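Local coordinates for tube-forming protein in Mycobacterial Envelpe, TiME (Mycolicibacterium smegmatis, PDB 7CU9), which probably forms part of a tube spanning the mycobacterial outer envelope, through which proteins may be secreted, at residues R97-V102 and N160-A165; T154-E159 and A176-A181; G6-A11 and V86-T91; L81-V86 and Q164-Q169. All coordinates share one frame; numbering follows the deposited sequence.

Contact 1 (R97-V102 and N160-A165); sequences RAYHRV and NVLLQA
Leu162 carries most of this contact, reaching from its strand to the sheet-facing side of helix 97-102 with both methyl branches. The apolar packing divides between them. Leu162 CD2 rests on the Ala98 methyl, 3.8 Å from Ala98 CB, and has Val102 CG2 as a looser neighbour. Leu162 CD1 lies 3.9 Å from Tyr99 CB and at a similar distance from Tyr99 CA, and it also meets the tyrosine ring at its edge, in the ring plane, rather than over a face. The Tyr99 and Leu162 side chains cross at about a right angle. With the tyrosine CG anti to the backbone N (chi1 177°), the ring projects from the helix beside Thr155 and Lys157 of strand 150-158, and its hydroxyl is hydrogen-bonded to Gly134 O.

A second kind of meeting joins an apolar to a polar group. Val102 CG2 and Gln164 NE2 approach from opposite directions to 3.9 Å, without any hydrogen bond across the segments. The buried amide is satisfied at both ends by other residues: NE2 pairs with Thr155 OG1, and OE1 with Gly53 N.

Helix and strand axes pass 8.9 Å apart at 34°, a helix laid on one face of an antiparallel sheet. Helix 55-58 lies alongside, with Val57 touching both Val102 and Leu162, while Phe89 of strand 77-89 lies beside Ala98 and Leu162.

Contact 2 (T154-E159 and A176-A181); sequences TTRKRE and AVNVLA
Val177 opens the helical side of the contact: its CG2, set anti to the backbone N (chi1 of CG1 80°), faces Thr154 CG2 at 4.0 Å as the two side chains slide past each other in opposite directions. The same valine also touches Ala165 and Val167 on the adjoining strand, so this end of helix 174-185 is fixed to the sheet by apolar contact.

Asn178, next along, stands at the margin. Its side chain has two conformers, and in one of them OD1 comes close to Arg156 NH2, but the angle is poor and the contact is doubtful as a bond. Its backbone O is engaged more clearly, through a water that accepts from Arg156 NH1.

One turn after Val177, Ala181 packs closely against both strand residues. Ala181 CB lies over the centre of one face of the Arg156 guanidinium, 3.4 Å above the plane, and 3.6 Å from Thr154 CG2. A second water joins Arg156 NH1 to Ala181 O, weakly on the carbonyl side.

The arginine reaches this place with an extended chain from CG to NE, and Arg156 NE donates to Thr154 OG1 over 3.0 Å at a nearly straight 169°, in the guanidinium plane. Thr154 OG1 is bonded to Asp139 as well. The chemistry is thus divided by direction: Thr154 OG1 and one water, both in the guanidinium plane, help fix how it is turned about its chain, its face accepts a methyl, and water carries the remaining link between strand and helix.

Contact 3 (G6-A11 and V86-T91); sequences GVVSYA and VGVFAT
The backbones come nearest at Val8 and Val86, whose CA atoms are 6.3 Å apart, and no hydrogen bond joins the two segments. The arrangement is a short helical turn near the N terminus packed on one face of the antiparallel sheet of the PknH-like extracellular domain. Within the turn, Ser9 N bonds to Gly6 O and Tyr10 N to Val7 O, three residues back each time as in a 3-10 helix. Val7, Val8 and Ala11 are the residues that meet the strand.

Strand 86-89 answers with every second residue. Val86 and Val88 direct their side chains to the turn, whereas Phe89, one position on, packs against Ala94, Ala95 and Ala98 of helix 92-103 on the other face. The contacts between side chains are all apolar. Ala11 CB approaches the Val86 fork, 4.1 Å from CG2 and equally near CG1. Val86 CG1 also meets Val8 CG1 at 4.0 Å, and Val8 CG1 passes 3.7 Å from Val86 O, so one methyl bears on both the side chain and the backbone of a single strand residue.

Neighbouring parts widen the apolar patch: Val161 of the adjacent strand touches both Val86 and Val88, Ser65 of strand 63-72 borders Val8 and Val88, and Leu188 lies on Val7. Val88 CG2, placed beside the backbone N and anti to the carbonyl carbon (chi1 of CG1 179°), reaches between two residues of the turn, 3.6 Å from Val7 CG2 and 3.6 Å from Val8 CG1.

Contact 4 (L81-V86 and Q164-Q169); sequences LVKQAV and QAKVCQ
Leu81, Lys83 and Ala85 exchange paired backbone hydrogen bonds with Cys168, Lys166 and Gln164, six in all, in a regular pairing of two inner strands of the antiparallel sheet of the PknH-like extracellular domain. The bond from Cys168 N to Leu81 O is short, 2.8 Å, and runs almost straight along the carbonyl; Gln164 N to Ala85 O is equally short. Between these hydrogen-bonded pairs lie the non-hydrogen-bonded pairs Val82 with Val167 and Gln84 with Ala165, where CA-H groups point at carbonyls, as at Val82 CA and Lys166 O, 3.2 Å apart.

The two buried lysines share one face with Leu81, Ala85, Gln164 and Cys168. Lys83 NZ and Lys166 NZ lie 4.9 Å apart. They form salt bridges with the two carboxylate oxygens of the same residue, Asp51: Lys83 with OD2 and Lys166 with OD1. The aspartate probably stabilises both charges in this buried setting. Lys83 is fully extended, while Lys166 bends at its third torsion (chi3 80°), a bend that turns its NZ toward the carboxylate Lys83 also reaches.

On the other face Val82 CG2 and Val167 CG2 touch lightly, under Leu180 and Val177 of helix 174-185 and Val18 and Val22 of helix 15-22; Gln84 OE1 is bonded there to Met13 N. Cys168 is tied by its disulfide to Cys151, and Gln169 NE2 bonds to Ala64 O of the second subunit. Along the lysine face the packing closes on the Lys166 methylene CE, which lies 3.7 Å from Leu81 CD2 and 3.8 Å from Lys83 CB.

Overall arrangement
From the N terminus, contact 3 is the first to close, bringing the turn at 6-11 to strand 77-89. Contact 4 opens on that strand before contact 3 has finished, so the two cross and share Val86; it closes later, on strand 161-169. Helix 92-103 follows and opens contact 1 inside the loop closed by contact 4; both end on the same stretch of strand 161-169, sharing Gln164 and Ala165. Contact 2 opens at 154-159 and closes on helix 174-185, crossing contacts 1 and 4. Contact 3 is in series with contacts 1 and 2. Together they join the inner strands to helix 92-103 on one face and to the N-terminal turn and helix 174-185 on the other.

Contact 1 (R97-V102 and N160-A165)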
loop_
_atom_site.group_PDB
_atom_site.type_symbol
_atom_site.label_atom_id
_atom_site.label_comp_id
_atom_site.label_asym_id
_atom_site.label_seq_id
_atom_site.Cartn_x
_atom_site.Cartn_y
_atom_site.Cartn_z
ATOM N N ARG B 97 10.500 -21.258 22.812
ATOM C CA ARG B 97 9.334 -21.378 23.719
ATOM C C ARG B 97 8.416 -20.170 23.499
ATOM O O ARG B 97 7.193 -20.360 23.476
ATOM C CB ARG B 97 9.780 -21.520 25.175
ATOM C CG ARG B 97 10.371 -22.884 25.491
ATOM C CD ARG B 97 10.569 -23.075 26.979
ATOM N NE ARG B 97 11.579 -22.201 27.561
ATOM C CZ ARG B 97 12.891 -22.431 27.573
ATOM N NH1 ARG B 97 13.400 -23.509 27.001
ATOM N NH2 ARG B 97 13.699 -21.567 28.163
ATOM N N ALA B 98 8.974 -18.971 23.326
ATOM C CA ALA B 98 8.174 -17.749 23.082
ATOM C C ALA B 98 7.437 -17.885 21.746
ATOM O O ALA B 98 6.231 -17.568 21.691
ATOM C CB ALA B 98 9.048 -16.526 23.127
ATOM N N TYR B 99 8.121 -18.367 20.708
ATOM C CA TYR B 99 7.504 -18.640 19.387
ATOM C C TYR B 99 6.304 -19.577 19.583
ATOM O O TYR B 99 5.228 -19.329 19.019
ATOM C CB TYR B 99 8.532 -19.217 18.415
ATOM C CG TYR B 99 7.941 -19.583 17.080
ATOM C CD1 TYR B 99 7.586 -18.597 16.176
ATOM C CD2 TYR B 99 7.695 -20.902 16.743
ATOM C CE1 TYR B 99 7.012 -18.912 14.955
ATOM C CE2 TYR B 99 7.121 -21.235 15.528
ATOM C CZ TYR B 99 6.782 -20.237 14.630
ATOM O OH TYR B 99 6.215 -20.572 13.431
ATOM N N HIS B 100 6.474 -20.626 20.383
ATOM C CA HIS B 100 5.411 -21.643 20.600
ATOM C C HIS B 100 4.283 -21.088 21.472
ATOM O O HIS B 100 3.148 -21.573 21.327
ATOM C CB HIS B 100 6.017 -22.967 21.076
ATOM C CG HIS B 100 6.503 -23.756 19.914
ATOM N ND1 HIS B 100 5.639 -24.492 19.122
ATOM C CD2 HIS B 100 7.721 -23.861 19.347
ATOM C CE1 HIS B 100 6.315 -25.031 18.131
ATOM N NE2 HIS B 100 7.597 -24.665 18.248
ATOM N N ARG B 101 4.524 -20.072 22.300
ATOM C CA ARG B 101 3.408 -19.417 23.033
ATOM C C ARG B 101 2.508 -18.678 22.030
ATOM O O ARG B 101 1.304 -18.574 22.294
ATOM C CB ARG B 101 3.935 -18.541 24.171
ATOM C CG ARG B 101 4.492 -19.362 25.323
ATOM C CD ARG B 101 4.753 -18.532 26.562
ATOM N NE ARG B 101 5.872 -17.610 26.411
ATOM C CZ ARG B 101 7.152 -17.900 26.642
ATOM N NH1 ARG B 101 7.518 -19.115 27.016
ATOM N NH2 ARG B 101 8.072 -16.966 26.481
ATOM N N VAL B 102 3.050 -18.205 20.908
ATOM C CA VAL B 102 2.209 -17.641 19.812
ATOM C C VAL B 102 1.461 -18.786 19.124
ATOM O O VAL B 102 0.213 -18.746 19.088
ATOM C CB VAL B 102 3.023 -16.833 18.787
ATOM C CG1 VAL B 102 2.128 -16.355 17.646
ATOM C CG2 VAL B 102 3.737 -15.652 19.434
ATOM N N ASN B 160 18.093 -16.557 18.904
ATOM C CA ASN B 160 17.546 -16.232 20.243
ATOM C C ASN B 160 16.598 -15.032 20.176
ATOM O O ASN B 160 16.314 -14.449 21.231
ATOM C CB ASN B 160 18.681 -15.950 21.225
ATOM C CG ASN B 160 19.513 -14.752 20.818
ATOM O OD1 ASN B 160 19.687 -14.478 19.627
ATOM N ND2 ASN B 160 20.052 -14.047 21.795
ATOM N N VAL B 161 16.099 -14.688 18.990
ATOM C CA VAL B 161 15.214 -13.506 18.813
ATOM C C VAL B 161 13.833 -13.976 18.363
ATOM O O VAL B 161 13.747 -14.833 17.469
ATOM C CB VAL B 161 15.826 -12.504 17.821
ATOM C CG1 VAL B 161 14.869 -11.356 17.526
ATOM C CG2 VAL B 161 17.167 -11.982 18.320
ATOM N N LEU B 162 12.792 -13.414 18.965
ATOM C CA LEU B 162 11.422 -13.480 18.410
ATOM C C LEU B 162 11.064 -12.081 17.927
ATOM O O LEU B 162 11.107 -11.122 18.735
ATOM C CB LEU B 162 10.426 -13.981 19.457
ATOM C CG LEU B 162 9.014 -14.223 18.923
ATOM C CD1 LEU B 162 8.998 -15.367 17.922
ATOM C CD2 LEU B 162 8.029 -14.485 20.046
ATOM N N LEU B 163 10.744 -11.952 16.645
ATOM C CA LEU B 163 10.266 -10.654 16.122
ATOM C C LEU B 163 8.860 -10.822 15.556
ATOM O O LEU B 163 8.489 -11.918 15.084
ATOM C CB LEU B 163 11.273 -10.080 15.125
ATOM C CG LEU B 163 11.402 -10.798 13.788
ATOM C CD1 LEU B 163 10.387 -10.270 12.786
ATOM C CD2 LEU B 163 12.808 -10.649 13.220
ATOM N N GLN B 164 8.087 -9.754 15.655
ATOM C CA GLN B 164 6.717 -9.708 15.112
ATOM C C GLN B 164 6.557 -8.381 14.389
ATOM O O GLN B 164 7.106 -7.367 14.850
ATOM C CB GLN B 164 5.686 -9.868 16.224
ATOM C CG GLN B 164 5.749 -11.215 16.925
ATOM C CD GLN B 164 4.588 -11.343 17.878
ATOM O OE1 GLN B 164 4.490 -10.602 18.853
ATOM N NE2 GLN B 164 3.675 -12.254 17.578
ATOM N N ALA B 165 5.824 -8.402 13.287
ATOM C CA ALA B 165 5.440 -7.178 12.564
ATOM C C ALA B 165 4.004 -7.330 12.085
ATOM O O ALA B 165 3.560 -8.458 11.820
ATOM C CB ALA B 165 6.390 -6.915 11.431
#

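Contact 2 (T154-E159 and A176-A181)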
loop_
_atom_site.group_PDB
_atom_site.type_symbol
_atom_site.label_atom_id
_atom_site.label_comp_id
_atom_site.label_asym_id
_atom_site.label_seq_id
_atom_site.Cartn_x
_atom_site.Cartn_y
_atom_site.Cartn_z
ATOM N N THR B 154 3.294 -11.193 10.766
ATOM C CA THR B 154 4.355 -12.221 10.649
ATOM C C THR B 154 5.084 -12.315 11.989
ATOM O O THR B 154 5.369 -11.266 12.604
ATOM C CB THR B 154 5.279 -11.959 9.456
ATOM O OG1 THR B 154 6.066 -13.142 9.286
ATOM C CG2 THR B 154 6.171 -10.751 9.629
ATOM N N THR B 155 5.311 -13.546 12.434
ATOM C CA THR B 155 6.077 -13.876 13.656
ATOM C C THR B 155 7.258 -14.733 13.222
ATOM O O THR B 155 7.033 -15.756 12.552
ATOM C CB THR B 155 5.202 -14.605 14.676
ATOM O OG1 THR B 155 4.175 -13.691 15.052
ATOM C CG2 THR B 155 5.979 -15.077 15.885
ATOM N N ARG B 156 8.470 -14.330 13.577
ATOM C CA ARG B 156 9.675 -15.027 13.084
ATOM C C ARG B 156 10.630 -15.256 14.238
ATOM O O ARG B 156 10.930 -14.311 14.976
ATOM C CB ARG B 156 10.304 -14.230 11.952
ATOM C CG ARG B 156 9.315 -14.015 10.824
ATOM C CD ARG B 156 9.969 -13.330 9.674
ATOM N NE ARG B 156 8.973 -13.052 8.662
ATOM C CZ ARG B 156 9.271 -12.611 7.457
ATOM N NH1 ARG B 156 10.536 -12.379 7.142
ATOM N NH2 ARG B 156 8.307 -12.382 6.585
ATOM N N LYS B 157 11.062 -16.503 14.368
ATOM C CA LYS B 157 12.050 -16.938 15.377
ATOM C C LYS B 157 13.387 -17.051 14.647
ATOM O O LYS B 157 13.458 -17.786 13.652
ATOM C CB LYS B 157 11.547 -18.236 16.004
ATOM C CG LYS B 157 12.287 -18.683 17.249
ATOM C CD LYS B 157 13.665 -19.183 16.957
ATOM C CE LYS B 157 14.100 -20.270 17.907
ATOM N NZ LYS B 157 15.474 -20.707 17.582
ATOM N N ARG B 158 14.391 -16.305 15.096
ATOM C CA ARG B 158 15.730 -16.269 14.461
ATOM C C ARG B 158 16.755 -16.378 15.586
ATOM O O ARG B 158 16.870 -15.421 16.351
ATOM C CB ARG B 158 15.895 -14.994 13.628
ATOM C CG ARG B 158 14.882 -14.841 12.501
ATOM C CD ARG B 158 15.120 -15.865 11.409
ATOM N NE ARG B 158 14.259 -15.663 10.246
ATOM C CZ ARG B 158 13.081 -16.250 10.045
ATOM N NH1 ARG B 158 12.568 -17.094 10.923
ATOM N NH2 ARG B 158 12.414 -15.979 8.935
ATOM N N GLU B 159 17.434 -17.523 15.693
ATOM C CA GLU B 159 18.377 -17.805 16.805
ATOM C C GLU B 159 17.640 -17.543 18.127
ATOM O O GLU B 159 16.647 -18.235 18.406
ATOM C CB GLU B 159 19.651 -16.971 16.635
ATOM C CG GLU B 159 20.518 -17.396 15.460
ATOM C CD GLU B 159 21.511 -18.506 15.771
ATOM O OE1 GLU B 159 21.321 -19.201 16.784
ATOM O OE2 GLU B 159 22.474 -18.674 14.988
ATOM N N ALA B 176 4.375 -5.586 2.288
ATOM C CA ALA B 176 5.046 -4.608 3.176
ATOM C C ALA B 176 5.486 -5.289 4.476
ATOM O O ALA B 176 6.613 -5.028 4.927
ATOM C CB ALA B 176 4.150 -3.431 3.459
ATOM N N VAL B 177 4.659 -6.148 5.064
ATOM C CA VAL B 177 5.037 -6.751 6.376
ATOM C C VAL B 177 6.237 -7.680 6.156
ATOM O O VAL B 177 7.101 -7.775 7.059
ATOM C CB VAL B 177 3.848 -7.423 7.090
ATOM C CG1 VAL B 177 3.520 -8.806 6.552
ATOM C CG2 VAL B 177 4.092 -7.478 8.592
ATOM N N ASN B 178 6.345 -8.300 4.982
ATOM C CA ASN B 178 7.498 -9.181 4.649
ATOM C C ASN B 178 8.755 -8.327 4.455
ATOM O O ASN B 178 9.817 -8.718 4.968
ATOM C CB ASN B 178 7.204 -10.061 3.435
ATOM C CG ASN B 178 6.193 -11.139 3.753
ATOM O OD1 ASN B 178 5.932 -11.423 4.921
ATOM N ND2 ASN B 178 5.606 -11.725 2.723
ATOM N N VAL B 179 8.650 -7.194 3.757
ATOM C CA VAL B 179 9.818 -6.279 3.588
ATOM C C VAL B 179 10.252 -5.797 4.979
ATOM O O VAL B 179 11.460 -5.808 5.270
ATOM C CB VAL B 179 9.500 -5.095 2.656
ATOM C CG1 VAL B 179 10.602 -4.051 2.698
ATOM C CG2 VAL B 179 9.259 -5.553 1.227
ATOM N N LEU B 180 9.292 -5.403 5.814
ATOM C CA LEU B 180 9.554 -4.850 7.167
ATOM C C LEU B 180 10.249 -5.910 8.029
ATOM O O LEU B 180 11.275 -5.585 8.639
ATOM C CB LEU B 180 8.233 -4.396 7.787
ATOM C CG LEU B 180 8.307 -3.894 9.229
ATOM C CD1 LEU B 180 9.352 -2.791 9.386
ATOM C CD2 LEU B 180 6.943 -3.419 9.694
ATOM N N ALA B 181 9.706 -7.124 8.100
ATOM C CA ALA B 181 10.311 -8.222 8.889
ATOM C C ALA B 181 11.738 -8.484 8.389
ATOM O O ALA B 181 12.619 -8.734 9.229
ATOM C CB ALA B 181 9.458 -9.462 8.840
HETATM O O HOH W 1 12.635 -11.682 8.985
HETATM O O HOH W 2 11.373 -11.092 4.645
#

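Contact 3 (G6-A11 and V86-T91)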
loop_
_atom_site.group_PDB
_atom_site.type_symbol
_atom_site.label_atom_id
_atom_site.label_comp_id
_atom_site.label_asym_id
_atom_site.label_seq_id
_atom_site.Cartn_x
_atom_site.Cartn_y
_atom_site.Cartn_z
ATOM N N GLY B 6 21.555 -5.808 22.918
ATOM C CA GLY B 6 21.621 -4.427 22.412
ATOM C C GLY B 6 20.949 -4.245 21.060
ATOM O O GLY B 6 20.660 -3.093 20.709
ATOM N N VAL B 7 20.693 -5.313 20.298
ATOM C CA VAL B 7 20.159 -5.164 18.909
ATOM C C VAL B 7 18.762 -4.532 18.948
ATOM O O VAL B 7 18.358 -3.964 17.922
ATOM C CB VAL B 7 20.149 -6.483 18.112
ATOM C CG1 VAL B 7 21.546 -7.069 17.992
ATOM C CG2 VAL B 7 19.164 -7.496 18.669
ATOM N N VAL B 8 18.023 -4.636 20.057
ATOM C CA VAL B 8 16.631 -4.096 20.106
ATOM C C VAL B 8 16.687 -2.568 19.955
ATOM O O VAL B 8 15.687 -1.996 19.500
ATOM C CB VAL B 8 15.861 -4.511 21.373
ATOM C CG1 VAL B 8 15.637 -6.008 21.438
ATOM C CG2 VAL B 8 16.515 -4.016 22.636
ATOM N N SER B 9 17.818 -1.941 20.295
ATOM C CA SER B 9 18.029 -0.471 20.183
ATOM C C SER B 9 18.015 -0.003 18.720
ATOM O O SER B 9 17.892 1.220 18.506
ATOM C CB SER B 9 19.305 -0.038 20.865
ATOM O OG SER B 9 19.195 -0.147 22.280
ATOM N N TYR B 10 18.173 -0.900 17.738
ATOM C CA TYR B 10 18.163 -0.510 16.301
ATOM C C TYR B 10 17.472 -1.552 15.407
ATOM O O TYR B 10 17.574 -1.394 14.178
ATOM C CB TYR B 10 19.583 -0.186 15.828
ATOM C CG TYR B 10 20.624 -1.245 16.090
ATOM C CD1 TYR B 10 21.342 -1.271 17.273
ATOM C CD2 TYR B 10 20.918 -2.206 15.137
ATOM C CE1 TYR B 10 22.310 -2.233 17.512
ATOM C CE2 TYR B 10 21.883 -3.174 15.358
ATOM C CZ TYR B 10 22.584 -3.189 16.550
ATOM O OH TYR B 10 23.535 -4.142 16.775
ATOM N N ALA B 11 16.747 -2.528 15.968
ATOM C CA ALA B 11 15.978 -3.523 15.182
ATOM C C ALA B 11 14.568 -3.001 14.864
ATOM O O ALA B 11 13.911 -3.575 13.980
ATOM C CB ALA B 11 15.921 -4.842 15.914
ATOM N N VAL B 86 10.257 -6.704 19.078
ATOM C CA VAL B 86 11.505 -7.508 19.009
ATOM C C VAL B 86 11.881 -7.894 20.433
ATOM O O VAL B 86 12.051 -6.995 21.272
ATOM C CB VAL B 86 12.651 -6.755 18.313
ATOM C CG1 VAL B 86 13.905 -7.609 18.241
ATOM C CG2 VAL B 86 12.246 -6.277 16.928
ATOM N N GLY B 87 12.018 -9.192 20.673
ATOM C CA GLY B 87 12.488 -9.742 21.952
ATOM C C GLY B 87 13.769 -10.517 21.757
ATOM O O GLY B 87 13.806 -11.408 20.890
ATOM N N VAL B 88 14.796 -10.204 22.543
ATOM C CA VAL B 88 16.060 -10.987 22.568
ATOM C C VAL B 88 16.046 -11.823 23.841
ATOM O O VAL B 88 15.869 -11.245 24.931
ATOM C CB VAL B 88 17.307 -10.094 22.499
ATOM C CG1 VAL B 88 18.582 -10.924 22.561
ATOM C CG2 VAL B 88 17.290 -9.205 21.269
ATOM N N PHE B 89 16.216 -13.129 23.697
ATOM C CA PHE B 89 16.226 -14.087 24.823
ATOM C C PHE B 89 17.659 -14.534 25.104
ATOM O O PHE B 89 18.511 -14.472 24.218
ATOM C CB PHE B 89 15.304 -15.260 24.506
ATOM C CG PHE B 89 13.859 -14.844 24.399
ATOM C CD1 PHE B 89 13.367 -14.306 23.221
ATOM C CD2 PHE B 89 13.006 -14.951 25.488
ATOM C CE1 PHE B 89 12.042 -13.910 23.127
ATOM C CE2 PHE B 89 11.681 -14.552 25.394
ATOM C CZ PHE B 89 11.201 -14.035 24.212
ATOM N N ALA B 90 17.912 -14.987 26.328
ATOM C CA ALA B 90 19.254 -15.444 26.753
ATOM C C ALA B 90 19.672 -16.687 25.958
ATOM O O ALA B 90 20.884 -16.913 25.793
ATOM C CB ALA B 90 19.259 -15.712 28.232
ATOM N N THR B 91 18.712 -17.487 25.488
ATOM C CA THR B 91 18.989 -18.767 24.791
ATOM C C THR B 91 18.092 -18.910 23.565
ATOM O O THR B 91 16.995 -18.333 23.545
ATOM C CB THR B 91 18.782 -19.973 25.713
ATOM O OG1 THR B 91 17.394 -20.085 26.021
ATOM C CG2 THR B 91 19.570 -19.864 26.997
#

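Contact 4 (L81-V86 and Q164-Q169)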
loop_
_atom_site.group_PDB
_atom_site.type_symbol
_atom_site.label_atom_id
_atom_site.label_comp_id
_atom_site.label_asym_id
_atom_site.label_seq_id
_atom_site.Cartn_x
_atom_site.Cartn_y
_atom_site.Cartn_z
ATOM N N LEU B 81 -1.482 1.599 9.598
ATOM C CA LEU B 81 -0.946 1.360 10.959
ATOM C C LEU B 81 0.056 0.212 10.864
ATOM O O LEU B 81 -0.254 -0.811 10.223
ATOM C CB LEU B 81 -2.061 1.048 11.960
ATOM C CG LEU B 81 -1.586 0.825 13.398
ATOM C CD1 LEU B 81 -2.621 1.293 14.408
ATOM C CD2 LEU B 81 -1.230 -0.635 13.644
ATOM N N VAL B 82 1.222 0.403 11.468
ATOM C CA VAL B 82 2.339 -0.575 11.421
ATOM C C VAL B 82 2.848 -0.764 12.846
ATOM O O VAL B 82 3.125 0.236 13.526
ATOM C CB VAL B 82 3.455 -0.112 10.472
ATOM C CG1 VAL B 82 4.632 -1.072 10.478
ATOM C CG2 VAL B 82 2.920 0.081 9.063
ATOM N N LYS B 83 2.979 -2.011 13.276
ATOM C CA LYS B 83 3.488 -2.315 14.628
ATOM C C LYS B 83 4.654 -3.293 14.498
ATOM O O LYS B 83 4.649 -4.145 13.593
ATOM C CB LYS B 83 2.358 -2.838 15.516
ATOM C CG LYS B 83 2.674 -2.895 17.002
ATOM C CD LYS B 83 1.445 -3.185 17.808
ATOM C CE LYS B 83 1.695 -3.272 19.293
ATOM N NZ LYS B 83 0.421 -3.347 20.042
ATOM N N GLN B 84 5.625 -3.141 15.386
ATOM C CA GLN B 84 6.829 -3.998 15.463
ATOM C C GLN B 84 7.076 -4.371 16.921
ATOM O O GLN B 84 6.851 -3.521 17.801
ATOM C CB GLN B 84 8.043 -3.239 14.950
ATOM C CG GLN B 84 7.955 -2.855 13.489
ATOM C CD GLN B 84 9.076 -1.905 13.164
ATOM O OE1 GLN B 84 10.237 -2.294 13.058
ATOM N NE2 GLN B 84 8.739 -0.629 13.058
ATOM N N ALA B 85 7.547 -5.591 17.163
ATOM C CA ALA B 85 7.992 -6.041 18.497
ATOM C C ALA B 85 9.205 -6.941 18.307
ATOM O O ALA B 85 9.160 -7.819 17.436
ATOM C CB ALA B 85 6.880 -6.751 19.226
ATOM N N VAL B 86 10.257 -6.704 19.078
ATOM C CA VAL B 86 11.505 -7.508 19.009
ATOM C C VAL B 86 11.881 -7.894 20.433
ATOM O O VAL B 86 12.051 -6.995 21.272
ATOM C CB VAL B 86 12.651 -6.755 18.313
ATOM C CG1 VAL B 86 13.905 -7.609 18.241
ATOM C CG2 VAL B 86 12.246 -6.277 16.928
ATOM N N GLN B 164 8.087 -9.754 15.655
ATOM C CA GLN B 164 6.717 -9.708 15.112
ATOM C C GLN B 164 6.557 -8.381 14.389
ATOM O O GLN B 164 7.106 -7.367 14.850
ATOM C CB GLN B 164 5.686 -9.868 16.224
ATOM C CG GLN B 164 5.749 -11.215 16.925
ATOM C CD GLN B 164 4.588 -11.343 17.878
ATOM O OE1 GLN B 164 4.490 -10.602 18.853
ATOM N NE2 GLN B 164 3.675 -12.254 17.578
ATOM N N ALA B 165 5.824 -8.402 13.287
ATOM C CA ALA B 165 5.440 -7.178 12.564
ATOM C C ALA B 165 4.004 -7.330 12.085
ATOM O O ALA B 165 3.560 -8.458 11.820
ATOM C CB ALA B 165 6.390 -6.915 11.431
ATOM N N LYS B 166 3.313 -6.200 12.008
ATOM C CA LYS B 166 1.890 -6.119 11.627
ATOM C C LYS B 166 1.735 -4.887 10.742
ATOM O O LYS B 166 2.191 -3.809 11.155
ATOM C CB LYS B 166 1.035 -6.043 12.892
ATOM C CG LYS B 166 -0.454 -5.821 12.682
ATOM C CD LYS B 166 -1.197 -5.635 13.983
ATOM C CE LYS B 166 -1.061 -4.232 14.539
ATOM N NZ LYS B 166 -1.826 -4.056 15.794
ATOM N N VAL B 167 1.149 -5.059 9.562
ATOM C CA VAL B 167 0.805 -3.935 8.648
ATOM C C VAL B 167 -0.703 -3.976 8.420
ATOM O O VAL B 167 -1.191 -4.998 7.912
ATOM C CB VAL B 167 1.595 -4.000 7.333
ATOM C CG1 VAL B 167 1.102 -2.950 6.351
ATOM C CG2 VAL B 167 3.091 -3.851 7.576
ATOM N N CYS B 168 -1.390 -2.904 8.822
ATOM C CA CYS B 168 -2.861 -2.753 8.739
ATOM C C CYS B 168 -3.178 -1.697 7.682
ATOM O O CYS B 168 -2.549 -0.624 7.693
ATOM C CB CYS B 168 -3.457 -2.320 10.070
ATOM S SG CYS B 168 -3.200 -3.499 11.423
ATOM N N GLN B 169 -4.117 -2.003 6.796
ATOM C CA GLN B 169 -4.492 -1.126 5.666
ATOM C C GLN B 169 -5.623 -1.792 4.893
ATOM O O GLN B 169 -5.866 -2.990 5.083
ATOM C CB GLN B 169 -3.307 -0.887 4.728
ATOM C CG GLN B 169 -2.567 -2.158 4.325
ATOM C CD GLN B 169 -1.545 -1.905 3.244
ATOM O OE1 GLN B 169 -0.426 -1.479 3.506
ATOM N NE2 GLN B 169 -1.928 -2.170 2.005
#